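Local coordinates for protein putative poly(3-hydroxybutyrate) depolymerase LpqC (Bordetella parapertussis 12822, PDB 3D0K) that probably hydrolyses ester bonds as a serine hydrolase of the alpha/beta-hydrolase fold, and is a putative depolymerase of poly(3-hydroxybutyrate), at residues Phe145-Arg156 / Val169-Thr178; Leu203-Asp214 / Pro258-Ile269. One frame throughout, in Å; residues are numbered along the deposited sequence.

Contact 1. Residues Phe145-Arg156 / Val169-Thr178; sequences FGHSAGGQFVHR and VTAANPGWYT. With SO4 (sulfate ion), chain E; SO4 (sulfate ion), chain G.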
loop_
_atom_site.group_PDB
_atom_site.type_symbol
_atom_site.label_atom_id
_atom_site.label_comp_id
_atom_site.label_asym_id
_atom_site.label_seq_id
_atom_site.Cartn_x
_atom_site.Cartn_y
_atom_site.Cartn_z
ATOM N N PHE A 145 -1.816 2.226 3.468
ATOM C CA PHE A 145 -2.023 3.194 2.370
ATOM C C PHE A 145 -0.858 3.109 1.399
ATOM O O PHE A 145 0.295 2.951 1.818
ATOM C CB PHE A 145 -2.089 4.596 2.941
ATOM C CG PHE A 145 -2.018 5.692 1.882
ATOM C CD1 PHE A 145 -3.162 6.087 1.188
ATOM C CD2 PHE A 145 -0.814 6.292 1.590
ATOM C CE1 PHE A 145 -3.112 7.100 0.260
ATOM C CE2 PHE A 145 -0.728 7.294 0.649
ATOM C CZ PHE A 145 -1.890 7.717 -0.024
ATOM N N GLY A 146 -1.110 3.235 0.083
ATOM C CA GLY A 146 -0.018 3.260 -0.851
ATOM C C GLY A 146 -0.441 4.212 -1.970
ATOM O O GLY A 146 -1.627 4.234 -2.311
ATOM N N HIS A 147 0.489 5.000 -2.492
ATOM C CA HIS A 147 0.187 5.849 -3.643
ATOM C C HIS A 147 1.050 5.454 -4.843
ATOM O O HIS A 147 2.269 5.217 -4.697
ATOM C CB HIS A 147 0.426 7.327 -3.265
ATOM C CG HIS A 147 0.173 8.301 -4.403
ATOM N ND1 HIS A 147 -1.092 8.690 -4.815
ATOM C CD2 HIS A 147 1.036 8.983 -5.178
ATOM C CE1 HIS A 147 -0.987 9.568 -5.814
ATOM N NE2 HIS A 147 0.298 9.715 -6.081
ATOM N N SER A 148 0.454 5.484 -6.049
ATOM C CA SER A 148 1.215 5.250 -7.270
ATOM C C SER A 148 1.859 3.871 -7.271
ATOM O O SER A 148 1.119 2.892 -7.127
ATOM C CB SER A 148 2.205 6.371 -7.592
ATOM O OG SER A 148 2.257 6.517 -9.038
ATOM N N ALA A 149 3.190 3.749 -7.424
ATOM C CA ALA A 149 3.831 2.412 -7.312
ATOM C C ALA A 149 3.478 1.721 -6.001
ATOM O O ALA A 149 3.409 0.486 -5.934
ATOM C CB ALA A 149 5.389 2.473 -7.458
ATOM N N GLY A 150 3.279 2.520 -4.952
ATOM C CA GLY A 150 2.960 1.956 -3.659
ATOM C C GLY A 150 1.470 1.547 -3.647
ATOM O O GLY A 150 1.102 0.693 -2.899
ATOM N N GLY A 151 0.610 2.153 -4.482
ATOM C CA GLY A 151 -0.788 1.672 -4.589
ATOM C C GLY A 151 -0.776 0.370 -5.451
ATOM O O GLY A 151 -1.611 -0.532 -5.237
ATOM N N GLN A 152 0.160 0.259 -6.404
ATOM C CA GLN A 152 0.397 -1.076 -7.055
ATOM C C GLN A 152 0.798 -2.128 -5.984
ATOM O O GLN A 152 0.223 -3.207 -5.926
ATOM C CB GLN A 152 1.459 -0.999 -8.102
ATOM C CG GLN A 152 1.115 -0.088 -9.265
ATOM C CD GLN A 152 2.152 -0.192 -10.356
ATOM O OE1 GLN A 152 2.668 -1.261 -10.591
ATOM N NE2 GLN A 152 2.427 0.920 -11.057
ATOM N N PHE A 153 1.771 -1.781 -5.140
ATOM C CA PHE A 153 2.236 -2.667 -4.059
ATOM C C PHE A 153 1.091 -3.108 -3.145
ATOM O O PHE A 153 0.953 -4.298 -2.856
ATOM C CB PHE A 153 3.308 -1.881 -3.286
ATOM C CG PHE A 153 3.993 -2.626 -2.157
ATOM C CD1 PHE A 153 3.409 -2.683 -0.876
ATOM C CD2 PHE A 153 5.274 -3.160 -2.344
ATOM C CE1 PHE A 153 4.059 -3.314 0.163
ATOM C CE2 PHE A 153 5.950 -3.774 -1.258
ATOM C CZ PHE A 153 5.342 -3.822 -0.025
ATOM N N VAL A 154 0.281 -2.149 -2.688
ATOM C CA VAL A 154 -0.772 -2.448 -1.732
ATOM C C VAL A 154 -1.841 -3.413 -2.281
ATOM O O VAL A 154 -2.220 -4.374 -1.588
ATOM C CB VAL A 154 -1.370 -1.133 -1.166
ATOM C CG1 VAL A 154 -2.748 -1.344 -0.472
ATOM C CG2 VAL A 154 -0.348 -0.448 -0.262
ATOM N N HIS A 155 -2.325 -3.178 -3.515
ATOM C CA HIS A 155 -3.392 -4.079 -4.038
ATOM C C HIS A 155 -2.860 -5.467 -4.375
ATOM O O HIS A 155 -3.584 -6.451 -4.245
ATOM C CB HIS A 155 -4.234 -3.471 -5.188
ATOM C CG HIS A 155 -3.563 -3.462 -6.529
ATOM N ND1 HIS A 155 -3.795 -4.436 -7.483
ATOM C CD2 HIS A 155 -2.770 -2.536 -7.122
ATOM C CE1 HIS A 155 -3.118 -4.136 -8.591
ATOM N NE2 HIS A 155 -2.457 -3.012 -8.379
ATOM N N ARG A 156 -1.576 -5.537 -4.703
ATOM C CA ARG A 156 -0.934 -6.831 -5.014
ATOM C C ARG A 156 -0.612 -7.543 -3.690
ATOM O O ARG A 156 -0.633 -8.752 -3.643
ATOM C CB ARG A 156 0.328 -6.637 -5.827
ATOM C CG ARG A 156 -0.033 -6.149 -7.246
ATOM C CD ARG A 156 1.158 -6.012 -8.163
ATOM N NE ARG A 156 0.606 -5.478 -9.430
ATOM C CZ ARG A 156 1.152 -4.542 -10.199
ATOM N NH1 ARG A 156 2.342 -4.023 -9.913
ATOM N NH2 ARG A 156 0.512 -4.132 -11.301
ATOM N N VAL A 169 -7.556 -0.632 4.219
ATOM C CA VAL A 169 -6.566 -0.642 3.156
ATOM C C VAL A 169 -7.088 0.254 2.015
ATOM O O VAL A 169 -8.239 0.141 1.583
ATOM C CB VAL A 169 -6.294 -2.064 2.578
ATOM C CG1 VAL A 169 -5.251 -1.991 1.409
ATOM C CG2 VAL A 169 -5.804 -3.031 3.721
ATOM N N THR A 170 -6.227 1.156 1.591
ATOM C CA THR A 170 -6.491 2.067 0.482
ATOM C C THR A 170 -5.332 2.074 -0.520
ATOM O O THR A 170 -4.173 2.312 -0.156
ATOM C CB THR A 170 -6.703 3.464 1.006
ATOM O OG1 THR A 170 -7.883 3.481 1.800
ATOM C CG2 THR A 170 -6.848 4.470 -0.180
ATOM N N ALA A 171 -5.663 1.865 -1.807
ATOM C CA ALA A 171 -4.671 1.981 -2.838
ATOM C C ALA A 171 -5.021 3.223 -3.648
ATOM O O ALA A 171 -6.129 3.349 -4.156
ATOM C CB ALA A 171 -4.665 0.732 -3.743
ATOM N N ALA A 172 -4.101 4.172 -3.706
ATOM C CA ALA A 172 -4.421 5.457 -4.255
ATOM C C ALA A 172 -3.683 5.671 -5.599
ATOM O O ALA A 172 -2.458 5.528 -5.657
ATOM C CB ALA A 172 -4.044 6.554 -3.234
ATOM N N ASN A 173 -4.389 6.056 -6.654
ATOM C CA ASN A 173 -3.727 6.286 -7.981
ATOM C C ASN A 173 -2.674 5.236 -8.396
ATOM O O ASN A 173 -1.589 5.617 -8.814
ATOM C CB ASN A 173 -3.067 7.708 -8.092
ATOM C CG ASN A 173 -4.081 8.844 -7.943
ATOM O OD1 ASN A 173 -5.267 8.656 -8.229
ATOM N ND2 ASN A 173 -3.628 10.010 -7.406
ATOM N N PRO A 174 -2.951 3.918 -8.260
ATOM C CA PRO A 174 -1.978 2.992 -8.865
ATOM C C PRO A 174 -1.806 3.261 -10.369
ATOM O O PRO A 174 -2.811 3.540 -11.043
ATOM C CB PRO A 174 -2.641 1.598 -8.683
ATOM C CG PRO A 174 -3.549 1.786 -7.463
ATOM C CD PRO A 174 -4.089 3.198 -7.629
ATOM N N GLY A 175 -0.572 3.100 -10.893
ATOM C CA GLY A 175 -0.317 3.304 -12.333
ATOM C C GLY A 175 -1.016 2.237 -13.189
ATOM O O GLY A 175 -1.447 2.533 -14.291
ATOM N N TRP A 176 -1.129 1.004 -12.691
ATOM C CA TRP A 176 -1.870 -0.055 -13.387
ATOM C C TRP A 176 -2.096 -1.203 -12.380
ATOM O O TRP A 176 -1.592 -1.146 -11.271
ATOM C CB TRP A 176 -1.117 -0.552 -14.653
ATOM C CG TRP A 176 -0.003 -1.478 -14.381
ATOM C CD1 TRP A 176 1.163 -1.191 -13.700
ATOM C CD2 TRP A 176 0.099 -2.854 -14.790
ATOM N NE1 TRP A 176 1.955 -2.316 -13.653
ATOM C CE2 TRP A 176 1.350 -3.334 -14.335
ATOM C CE3 TRP A 176 -0.726 -3.711 -15.534
ATOM C CZ2 TRP A 176 1.785 -4.662 -14.551
ATOM C CZ3 TRP A 176 -0.272 -5.055 -15.773
ATOM C CH2 TRP A 176 0.958 -5.496 -15.279
ATOM N N TYR A 177 -2.838 -2.224 -12.779
ATOM C CA TYR A 177 -3.365 -3.161 -11.798
ATOM C C TYR A 177 -3.136 -4.596 -12.243
ATOM O O TYR A 177 -3.226 -4.955 -13.433
ATOM C CB TYR A 177 -4.884 -2.962 -11.641
ATOM C CG TYR A 177 -5.307 -1.627 -11.081
ATOM C CD1 TYR A 177 -5.597 -1.490 -9.697
ATOM C CD2 TYR A 177 -5.362 -0.481 -11.901
ATOM C CE1 TYR A 177 -5.968 -0.274 -9.167
ATOM C CE2 TYR A 177 -5.730 0.757 -11.366
ATOM C CZ TYR A 177 -6.033 0.828 -9.997
ATOM O OH TYR A 177 -6.392 2.031 -9.472
ATOM N N THR A 178 -2.961 -5.441 -11.246
ATOM C CA THR A 178 -3.087 -6.900 -11.438
ATOM C C THR A 178 -4.597 -7.177 -11.428
ATOM O O THR A 178 -5.287 -6.951 -10.409
ATOM C CB THR A 178 -2.487 -7.621 -10.206
ATOM O OG1 THR A 178 -1.045 -7.457 -10.215
ATOM C CG2 THR A 178 -2.772 -9.135 -10.302
HETATM S S SO4 E . 2.986 4.446 -11.147
HETATM O O1 SO4 E . 2.160 3.636 -10.250
HETATM O O2 SO4 E . 3.647 3.507 -12.066
HETATM O O3 SO4 E . 2.275 5.401 -11.947
HETATM O O4 SO4 E . 4.115 5.058 -10.476
HETATM S S SO4 G . 4.603 9.498 -6.861
HETATM O O1 SO4 G . 3.276 10.080 -6.822
HETATM O O2 SO4 G . 4.727 8.665 -8.043
HETATM O O3 SO4 G . 5.610 10.548 -6.886
HETATM O O4 SO4 G . 4.792 8.711 -5.638
#

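Contact 2. Residues Leu203-Asp214 / Pro258-Ile269; sequences LLAYPMTILAGD and PFGWQLQVVPGI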
loop_
_atom_site.group_PDB
_atom_site.type_symbol
_atom_site.label_atom_id
_atom_site.label_comp_id
_atom_site.label_asym_id
_atom_site.label_seq_id
_atom_site.Cartn_x
_atom_site.Cartn_y
_atom_site.Cartn_z
ATOM N N LEU A 203 -9.519 -11.584 -1.522
ATOM C CA LEU A 203 -9.285 -10.243 -2.145
ATOM C C LEU A 203 -10.577 -9.521 -2.437
ATOM O O LEU A 203 -10.766 -8.323 -2.081
ATOM C CB LEU A 203 -8.449 -10.393 -3.425
ATOM C CG LEU A 203 -8.276 -9.168 -4.325
ATOM C CD1 LEU A 203 -7.451 -8.093 -3.583
ATOM C CD2 LEU A 203 -7.710 -9.556 -5.680
ATOM N N LEU A 204 -11.468 -10.201 -3.169
ATOM C CA LEU A 204 -12.756 -9.639 -3.525
ATOM C C LEU A 204 -13.635 -9.219 -2.362
ATOM O O LEU A 204 -14.334 -8.238 -2.466
ATOM C CB LEU A 204 -13.525 -10.587 -4.473
ATOM C CG LEU A 204 -12.899 -10.809 -5.865
ATOM C CD1 LEU A 204 -13.600 -11.949 -6.606
ATOM C CD2 LEU A 204 -12.929 -9.500 -6.724
ATOM N N ALA A 205 -13.575 -9.949 -1.246
ATOM C CA ALA A 205 -14.438 -9.697 -0.097
ATOM C C ALA A 205 -13.988 -8.478 0.694
ATOM O O ALA A 205 -14.803 -7.818 1.378
ATOM C CB ALA A 205 -14.459 -10.930 0.817
ATOM N N TYR A 206 -12.678 -8.203 0.643
ATOM C CA TYR A 206 -12.085 -7.230 1.549
ATOM C C TYR A 206 -12.614 -5.831 1.211
ATOM O O TYR A 206 -12.732 -5.487 0.031
ATOM C CB TYR A 206 -10.545 -7.274 1.488
ATOM C CG TYR A 206 -9.945 -6.494 2.690
ATOM C CD1 TYR A 206 -9.776 -5.119 2.623
ATOM C CD2 TYR A 206 -9.613 -7.147 3.899
ATOM C CE1 TYR A 206 -9.289 -4.397 3.689
ATOM C CE2 TYR A 206 -9.106 -6.423 4.990
ATOM C CZ TYR A 206 -8.941 -5.037 4.863
ATOM O OH TYR A 206 -8.425 -4.307 5.922
ATOM N N PRO A 207 -12.939 -5.017 2.229
ATOM C CA PRO A 207 -13.417 -3.642 1.920
ATOM C C PRO A 207 -12.309 -2.640 1.516
ATOM O O PRO A 207 -12.180 -1.558 2.117
ATOM C CB PRO A 207 -14.112 -3.226 3.218
ATOM C CG PRO A 207 -13.232 -3.884 4.297
ATOM C CD PRO A 207 -12.954 -5.296 3.685
HETATM N N MSE A 208 -11.530 -2.985 0.505
HETATM C CA MSE A 208 -10.437 -2.151 0.077
HETATM C C MSE A 208 -11.010 -0.908 -0.577
HETATM O O MSE A 208 -11.949 -1.048 -1.322
HETATM C CB MSE A 208 -9.611 -2.923 -0.998
HETATM C CG MSE A 208 -8.444 -2.077 -1.465
HETATM SE SE MSE A 208 -7.202 -3.252 -2.497
HETATM C CE MSE A 208 -7.214 -4.608 -1.131
ATOM N N THR A 209 -10.436 0.282 -0.323
ATOM C CA THR A 209 -10.781 1.514 -1.062
ATOM C C THR A 209 -9.782 1.675 -2.207
ATOM O O THR A 209 -8.550 1.613 -2.020
ATOM C CB THR A 209 -10.696 2.777 -0.163
ATOM O OG1 THR A 209 -11.541 2.602 0.967
ATOM C CG2 THR A 209 -11.119 4.046 -0.901
ATOM N N ILE A 210 -10.321 1.912 -3.394
ATOM C CA ILE A 210 -9.526 2.368 -4.493
ATOM C C ILE A 210 -9.726 3.850 -4.531
ATOM O O ILE A 210 -10.857 4.315 -4.768
ATOM C CB ILE A 210 -9.978 1.743 -5.799
ATOM C CG1 ILE A 210 -9.865 0.199 -5.690
ATOM C CG2 ILE A 210 -9.218 2.386 -6.975
ATOM C CD1 ILE A 210 -10.873 -0.493 -6.735
ATOM N N LEU A 211 -8.657 4.614 -4.244
ATOM C CA LEU A 211 -8.806 6.073 -4.142
ATOM C C LEU A 211 -8.213 6.695 -5.405
ATOM O O LEU A 211 -6.995 6.552 -5.668
ATOM C CB LEU A 211 -8.110 6.622 -2.922
ATOM C CG LEU A 211 -8.367 8.029 -2.408
ATOM C CD1 LEU A 211 -9.854 8.272 -1.984
ATOM C CD2 LEU A 211 -7.458 8.335 -1.174
ATOM N N ALA A 212 -9.066 7.353 -6.174
ATOM C CA ALA A 212 -8.682 7.800 -7.531
ATOM C C ALA A 212 -8.917 9.308 -7.715
ATOM O O ALA A 212 -10.051 9.772 -7.629
ATOM C CB ALA A 212 -9.428 6.964 -8.601
ATOM N N GLY A 213 -7.852 10.070 -7.986
ATOM C CA GLY A 213 -7.998 11.501 -8.275
ATOM C C GLY A 213 -8.542 11.649 -9.669
ATOM O O GLY A 213 -8.043 11.011 -10.618
ATOM N N ASP A 214 -9.586 12.464 -9.833
ATOM C CA ASP A 214 -10.201 12.606 -11.155
ATOM C C ASP A 214 -9.460 13.531 -12.115
ATOM O O ASP A 214 -9.848 13.685 -13.279
ATOM C CB ASP A 214 -11.707 12.913 -11.064
ATOM C CG ASP A 214 -12.023 14.344 -10.618
ATOM O OD1 ASP A 214 -11.109 15.208 -10.516
ATOM O OD2 ASP A 214 -13.234 14.598 -10.379
ATOM N N PRO A 258 -19.320 -12.501 -2.319
ATOM C CA PRO A 258 -19.414 -11.111 -1.799
ATOM C C PRO A 258 -18.277 -10.192 -2.328
ATOM O O PRO A 258 -17.120 -10.652 -2.543
ATOM C CB PRO A 258 -19.337 -11.259 -0.271
ATOM C CG PRO A 258 -18.955 -12.687 0.015
ATOM C CD PRO A 258 -19.113 -13.517 -1.255
ATOM N N PHE A 259 -18.626 -8.918 -2.576
ATOM C CA PHE A 259 -17.693 -7.953 -3.143
ATOM C C PHE A 259 -17.635 -6.720 -2.249
ATOM O O PHE A 259 -18.642 -6.039 -2.076
ATOM C CB PHE A 259 -18.176 -7.544 -4.519
ATOM C CG PHE A 259 -17.300 -6.542 -5.217
ATOM C CD1 PHE A 259 -15.981 -6.875 -5.577
ATOM C CD2 PHE A 259 -17.834 -5.301 -5.625
ATOM C CE1 PHE A 259 -15.192 -5.965 -6.256
ATOM C CE2 PHE A 259 -17.019 -4.361 -6.327
ATOM C CZ PHE A 259 -15.734 -4.691 -6.646
ATOM N N GLY A 260 -16.451 -6.443 -1.709
ATOM C CA GLY A 260 -16.264 -5.434 -0.663
ATOM C C GLY A 260 -15.616 -4.139 -1.133
ATOM O O GLY A 260 -15.591 -3.154 -0.372
ATOM N N TRP A 261 -15.108 -4.104 -2.366
ATOM C CA TRP A 261 -14.318 -2.919 -2.790
ATOM C C TRP A 261 -15.183 -1.680 -2.896
ATOM O O TRP A 261 -16.374 -1.773 -3.152
ATOM C CB TRP A 261 -13.605 -3.131 -4.117
ATOM C CG TRP A 261 -12.702 -4.299 -4.217
ATOM C CD1 TRP A 261 -12.299 -5.198 -3.202
ATOM C CD2 TRP A 261 -12.021 -4.702 -5.397
ATOM N NE1 TRP A 261 -11.432 -6.123 -3.741
ATOM C CE2 TRP A 261 -11.229 -5.833 -5.069
ATOM C CE3 TRP A 261 -11.993 -4.195 -6.721
ATOM C CZ2 TRP A 261 -10.449 -6.512 -6.021
ATOM C CZ3 TRP A 261 -11.181 -4.846 -7.673
ATOM C CH2 TRP A 261 -10.438 -6.004 -7.325
ATOM N N GLN A 262 -14.572 -0.511 -2.666
ATOM C CA GLN A 262 -15.229 0.751 -2.884
ATOM C C GLN A 262 -14.307 1.585 -3.745
ATOM O O GLN A 262 -13.102 1.678 -3.464
ATOM C CB GLN A 262 -15.464 1.468 -1.548
ATOM C CG GLN A 262 -16.018 0.538 -0.444
ATOM C CD GLN A 262 -17.540 0.612 -0.262
ATOM O OE1 GLN A 262 -18.024 0.801 0.870
ATOM N NE2 GLN A 262 -18.302 0.488 -1.358
ATOM N N LEU A 263 -14.878 2.188 -4.773
ATOM C CA LEU A 263 -14.203 3.168 -5.605
ATOM C C LEU A 263 -14.509 4.583 -5.099
ATOM O O LEU A 263 -15.665 5.031 -5.112
ATOM C CB LEU A 263 -14.619 3.007 -7.078
ATOM C CG LEU A 263 -13.983 4.048 -8.031
ATOM C CD1 LEU A 263 -12.444 3.858 -8.137
ATOM C CD2 LEU A 263 -14.588 4.052 -9.457
ATOM N N GLN A 264 -13.497 5.296 -4.642
ATOM C CA GLN A 264 -13.742 6.638 -4.112
ATOM C C GLN A 264 -13.039 7.654 -4.991
ATOM O O GLN A 264 -11.821 7.714 -5.008
ATOM C CB GLN A 264 -13.240 6.717 -2.645
ATOM C CG GLN A 264 -13.302 8.140 -2.091
ATOM C CD GLN A 264 -14.725 8.628 -1.926
ATOM O OE1 GLN A 264 -15.199 9.534 -2.650
ATOM N NE2 GLN A 264 -15.422 8.045 -0.964
ATOM N N VAL A 265 -13.790 8.416 -5.792
ATOM C CA VAL A 265 -13.175 9.405 -6.641
ATOM C C VAL A 265 -12.889 10.646 -5.818
ATOM O O VAL A 265 -13.744 11.099 -5.063
ATOM C CB VAL A 265 -14.116 9.762 -7.800
ATOM C CG1 VAL A 265 -13.482 10.825 -8.709
ATOM C CG2 VAL A 265 -14.446 8.458 -8.582
ATOM N N VAL A 266 -11.702 11.205 -5.963
ATOM C CA VAL A 266 -11.367 12.491 -5.343
ATOM C C VAL A 266 -11.482 13.655 -6.369
ATOM O O VAL A 266 -10.668 13.772 -7.282
ATOM C CB VAL A 266 -9.970 12.449 -4.686
ATOM C CG1 VAL A 266 -9.727 13.707 -3.855
ATOM C CG2 VAL A 266 -9.823 11.238 -3.787
ATOM N N PRO A 267 -12.492 14.537 -6.202
ATOM C CA PRO A 267 -12.649 15.590 -7.193
ATOM C C PRO A 267 -11.537 16.646 -7.100
ATOM O O PRO A 267 -11.204 17.144 -5.994
ATOM C CB PRO A 267 -14.041 16.190 -6.887
ATOM C CG PRO A 267 -14.545 15.540 -5.623
ATOM C CD PRO A 267 -13.474 14.616 -5.107
ATOM N N GLY A 268 -10.945 16.944 -8.251
ATOM C CA GLY A 268 -9.974 18.036 -8.381
ATOM C C GLY A 268 -8.542 17.745 -7.937
ATOM O O GLY A 268 -7.734 18.652 -7.880
ATOM N N ILE A 269 -8.219 16.497 -7.629
ATOM C CA ILE A 269 -6.885 16.125 -7.214
ATOM C C ILE A 269 -6.325 15.230 -8.301
ATOM O O ILE A 269 -7.051 14.405 -8.834
ATOM C CB ILE A 269 -6.893 15.389 -5.851
ATOM C CG1 ILE A 269 -7.467 16.285 -4.723
ATOM C CG2 ILE A 269 -5.484 14.948 -5.423
ATOM C CD1 ILE A 269 -6.776 17.700 -4.635
#

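Contact 1. Residues Phe145-Arg156 / Val169-Thr178
Strands 145-147 and 169-172 run parallel, their axes 5° apart, and G146 uses both its N and its O on the neighbouring strand, donating to T170 O and accepting from A172 N, before S148 N closes the ladder on A172 O. Helix 149-156 then turns back over the second strand, making a right-handed beta-alpha-beta unit. G151 faces that strand, and its lack of a side chain suits the spot, since a beta carbon would run into A172 O. P174 CG lies instead against the backbone of G151, 3.7 Å from its C. On the side of the sheet that carries F145, H147 and A172, the methyl of A172 meets F145 CE1 at 3.7 Å. H147 and N173 point the same way, the ring and amide planes 69° apart, while N173 OD1 is taken by G213 of the neighbouring strand.

Farther along the helix, R156 reaches T178 and W176 across the contact and Q152 one helical turn back. Its NE gives a 2.7 Å bond to T178 OG1, which is also bonded to P187, and its NH2 stands over one face of the W176 indole, 3.2 Å from CE2. Its NH1 meets Q152 OE1 on a lone pair at 2.9 Å. With its carbonyl thus occupied, Q152 turns NE2 toward O1 of the sulfate of chain E, at 2.8 Å. H155 is clasped between its neighbour R156 CG on one face and Y177 CD1 on the other.

The G-H-S-A-G sequence and the strained S148 (phi 60°) fit a nucleophile elbow, which would make S148 the likely nucleophile. The chain E sulfate, probably from the crystallisation liquor, is also met weakly by G175 N. Its O1 lies 3.0 Å from A149 N, the residue after S148, a place consistent with the oxyanion hole of such hydrolases.

Contact 2. Residues Leu203-Asp214 / Pro258-Ile269
W261 lays its indole against the end of helix 197-205, where L204 CD2 sits 3.9 Å above one face, toward the rim, and L203 CG approaches CZ2. Tryptophan suits this corner because it offers a broad apolar surface and one N-H: NE1 donates to L203 O at 2.8 Å, with the oxygen in the ring plane but the donor 42° above the carbonyl plane. Y206 O reaches the same edge at CD1. Selenium of selenomethionine M208 lies above the five-membered ring, 5.5 Å from its centroid, a distant Met-aromatic contact, and Y244 of helix 237-255 stacks on the indole. W261 CG is anti to the carbonyl carbon (chi1 -56°), which brings the ring back beside the helix end. G260, next to it, donates its N to L204 O; a side chain there would collide with A205 O and Y206 O.

Beyond the tryptophan the segments become neighbouring parallel strands, 209-213 and 262-266, with axes 23° apart; 262-266 is the outermost strand at this end of the mainly parallel alpha/beta-hydrolase sheet. I210 and A212 each use both N and O in the ladder, from I210 N to Q262 O through to V266 N on A212 O. Their branched or small side chains share one face with L263 and V265: I210 CG2 touches L263 CD1, and I210 CD1 comes to W261 CE3 at 3.9 Å. L211 is on the other face, where its CD1 fits tightly against V266 CG2 at 3.5 Å and beside Q264 CG, while helix 273-286 covers L211.

At the far end, D214 N bonds V266 O, and its carboxylate takes G268 N on OD1 at 2.9 Å, from above the carboxylate plane. G268 occupies the positive-phi corner of a type II turn from V266 to I269.

In the fold
Contacts 1 and 2 are successive pieces of one sheet, their centres 11 Å apart, and meet where strand 168-172 lies beside strand 209-213. Probable backbone hydrogen bonds join them: A171 O to L211 N at 2.8 Å and N173 N to L211 O at 2.8 Å. T170 OG1 also packs 3.5 Å from T209 CB. Contact 1 carries S148, the likely nucleophile, and its centre is about 6 Å from the centre of the chain, against about 13 Å for contact 2. Contact 2 forms one edge of the sheet, and the loops after its strands lead to D216 and H271, which with S148 probably make the Ser-His-Asp triad. The side chain of N173 also touches D216.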